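Long-range contact in binary enterotoxin of Clostridium perfringens component a (Clostridium perfringens, PDB 5H03), which binds NAD and probably serves as the ADP-ribosyltransferase component of a two-part clostridial enterotoxin, transferring ADP-ribose to a target protein: residues Y258-T263 with V335-S340. Residues are numbered along the deposited sequence; the frame is centred on the assembly and turned at random.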
loop_
_atom_site.group_PDB
_atom_site.type_symbol
_atom_site.label_atom_id
_atom_site.label_comp_id
_atom_site.label_asym_id
_atom_site.label_seq_id
_atom_site.Cartn_x
_atom_site.Cartn_y
_atom_site.Cartn_z
ATOM N N TYR A 258 -0.693 7.511 -29.927
ATOM C CA TYR A 258 -0.579 8.891 -30.399
ATOM C C TYR A 258 -0.065 9.824 -29.307
ATOM O O TYR A 258 0.738 10.722 -29.578
ATOM C CB TYR A 258 -1.927 9.392 -30.926
ATOM C CG TYR A 258 -1.876 10.803 -31.467
ATOM C CD1 TYR A 258 -1.360 11.064 -32.734
ATOM C CD2 TYR A 258 -2.361 11.875 -30.724
ATOM C CE1 TYR A 258 -1.312 12.354 -33.244
ATOM C CE2 TYR A 258 -2.312 13.181 -31.225
ATOM C CZ TYR A 258 -1.791 13.409 -32.488
ATOM O OH TYR A 258 -1.747 14.694 -32.997
ATOM N N LEU A 259 -0.525 9.649 -28.070
ATOM C CA LEU A 259 -0.057 10.530 -27.009
ATOM C C LEU A 259 1.399 10.230 -26.684
ATOM O O LEU A 259 2.180 11.142 -26.392
ATOM C CB LEU A 259 -0.919 10.361 -25.765
ATOM C CG LEU A 259 -2.316 10.964 -25.708
ATOM C CD1 LEU A 259 -3.103 10.222 -24.620
ATOM C CD2 LEU A 259 -2.315 12.473 -25.496
ATOM N N LEU A 260 1.780 8.950 -26.750
ATOM C CA LEU A 260 3.159 8.546 -26.485
ATOM C C LEU A 260 4.150 9.193 -27.447
ATOM O O LEU A 260 5.052 9.931 -27.024
ATOM C CB LEU A 260 3.293 7.023 -26.554
ATOM C CG LEU A 260 2.986 6.257 -25.271
ATOM C CD1 LEU A 260 2.913 4.752 -25.530
ATOM C CD2 LEU A 260 4.028 6.598 -24.203
ATOM N N ASP A 261 4.036 8.869 -28.754
ATOM C CA ASP A 261 4.970 9.348 -29.771
ATOM C C ASP A 261 4.334 10.030 -30.990
ATOM O O ASP A 261 4.960 10.065 -32.050
ATOM C CB ASP A 261 5.857 8.182 -30.217
ATOM C CG ASP A 261 6.696 7.619 -29.063
ATOM O OD1 ASP A 261 7.600 8.345 -28.590
ATOM O OD2 ASP A 261 6.448 6.468 -28.621
ATOM N N GLY A 262 3.119 10.569 -30.881
ATOM C CA GLY A 262 2.504 11.290 -31.996
ATOM C C GLY A 262 2.269 10.514 -33.274
ATOM O O GLY A 262 2.095 11.124 -34.337
ATOM N N THR A 263 2.235 9.187 -33.191
ATOM C CA THR A 263 2.035 8.312 -34.334
ATOM C C THR A 263 0.562 8.234 -34.734
ATOM O O THR A 263 -0.311 8.040 -33.883
ATOM C CB THR A 263 2.551 6.919 -33.976
ATOM O OG1 THR A 263 3.959 6.998 -33.733
ATOM C CG2 THR A 263 2.285 5.937 -35.108
ATOM N N VAL A 335 3.852 9.728 -17.461
ATOM C CA VAL A 335 2.817 8.961 -18.155
ATOM C C VAL A 335 2.077 9.883 -19.119
ATOM O O VAL A 335 1.207 10.652 -18.698
ATOM C CB VAL A 335 1.836 8.313 -17.175
ATOM C CG1 VAL A 335 0.900 7.350 -17.910
ATOM C CG2 VAL A 335 2.572 7.625 -16.054
ATOM N N LYS A 336 2.413 9.813 -20.411
ATOM C CA LYS A 336 1.806 10.713 -21.385
ATOM C C LYS A 336 0.437 10.248 -21.838
ATOM O O LYS A 336 -0.275 11.026 -22.481
ATOM C CB LYS A 336 2.694 10.914 -22.618
ATOM C CG LYS A 336 4.038 11.546 -22.333
ATOM C CD LYS A 336 4.594 12.225 -23.598
ATOM C CE LYS A 336 6.085 12.541 -23.476
ATOM N NZ LYS A 336 6.440 13.905 -23.981
ATOM N N THR A 337 0.081 9.004 -21.548
ATOM C CA THR A 337 -1.175 8.385 -21.937
ATOM C C THR A 337 -2.168 8.483 -20.790
ATOM O O THR A 337 -1.825 8.852 -19.663
ATOM C CB THR A 337 -0.983 6.898 -22.273
ATOM O OG1 THR A 337 -0.567 6.201 -21.086
ATOM C CG2 THR A 337 0.074 6.716 -23.326
ATOM N N PHE A 338 -3.411 8.124 -21.090
ATOM C CA PHE A 338 -4.352 7.822 -20.023
ATOM C C PHE A 338 -3.843 6.605 -19.258
ATOM O O PHE A 338 -3.019 5.841 -19.766
ATOM C CB PHE A 338 -5.739 7.567 -20.605
ATOM C CG PHE A 338 -6.269 8.726 -21.370
ATOM C CD1 PHE A 338 -6.644 9.882 -20.715
ATOM C CD2 PHE A 338 -6.386 8.660 -22.748
ATOM C CE1 PHE A 338 -7.116 10.962 -21.420
ATOM C CE2 PHE A 338 -6.865 9.746 -23.475
ATOM C CZ PHE A 338 -7.241 10.901 -22.807
ATOM N N ILE A 339 -4.335 6.426 -18.028
ATOM C CA ILE A 339 -3.966 5.298 -17.170
ATOM C C ILE A 339 -5.226 4.590 -16.708
ATOM O O ILE A 339 -6.049 5.182 -15.995
ATOM C CB ILE A 339 -3.154 5.706 -15.921
ATOM C CG1 ILE A 339 -2.179 6.858 -16.196
ATOM C CG2 ILE A 339 -2.429 4.475 -15.374
ATOM C CD1 ILE A 339 -1.367 7.293 -14.930
ATOM N N SER A 340 -5.357 3.314 -17.070
ATOM C CA SER A 340 -6.446 2.493 -16.576
ATOM C C SER A 340 -5.955 1.793 -15.321
ATOM O O SER A 340 -4.903 1.153 -15.343
ATOM C CB SER A 340 -6.875 1.450 -17.612
ATOM O OG SER A 340 -7.131 2.059 -18.866
#
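L259, in the last turn of helix 238-261, lies over the backbone of the K336-T337 link, and each of its side-chain carbons meets something there. CB begins at the carbonyl of K336, 3.4 Å from its O, and CG stays beside that same oxygen. Both methyls remain near K336 O, CD2 at 3.9 Å and CD1 closer still. CD1 also touches the CA of T337 and reaches the ring of F338, 4.0 Å from CE2. This methyl approaches the ring obliquely. F338 is buried, its ring edge-to-face with that of Y247 and its side chain touching I280 of helix 270-284.

Next along the helix, L260 puts its branch point CG against the methyl CG2 of T337, at 3.5 Å, the two side chains crossing at a slant. In T337, OG1 sits between the backbone N and the carbonyl carbon (chi1 64°), which leaves CG2 anti to that carbon and facing the leucine. OG1 bonds the carbonyl O of F338 at 2.8 Å, tilted 33° out of the carbonyl plane. Residues 335-340 lead from 332-335, an outermost strand of a five-stranded mixed sheet, into 339-342 of the three-stranded antiparallel sheet. The link supplies T337 to the NAD site, where it touches N256, another NAD ligand. S340, whose O accepts a hydrogen bond from the NAD-binding R297, probably corresponds to the first serine of the Ser-Thr-Ser motif of arginine-specific ADP-ribosyltransferase toxins. On the outer side the aliphatic part of K336 lies alongside the final helical turn, its CD 3.8 Å from L259 O, before the chain bends at chi4 and carries NZ away from the helix.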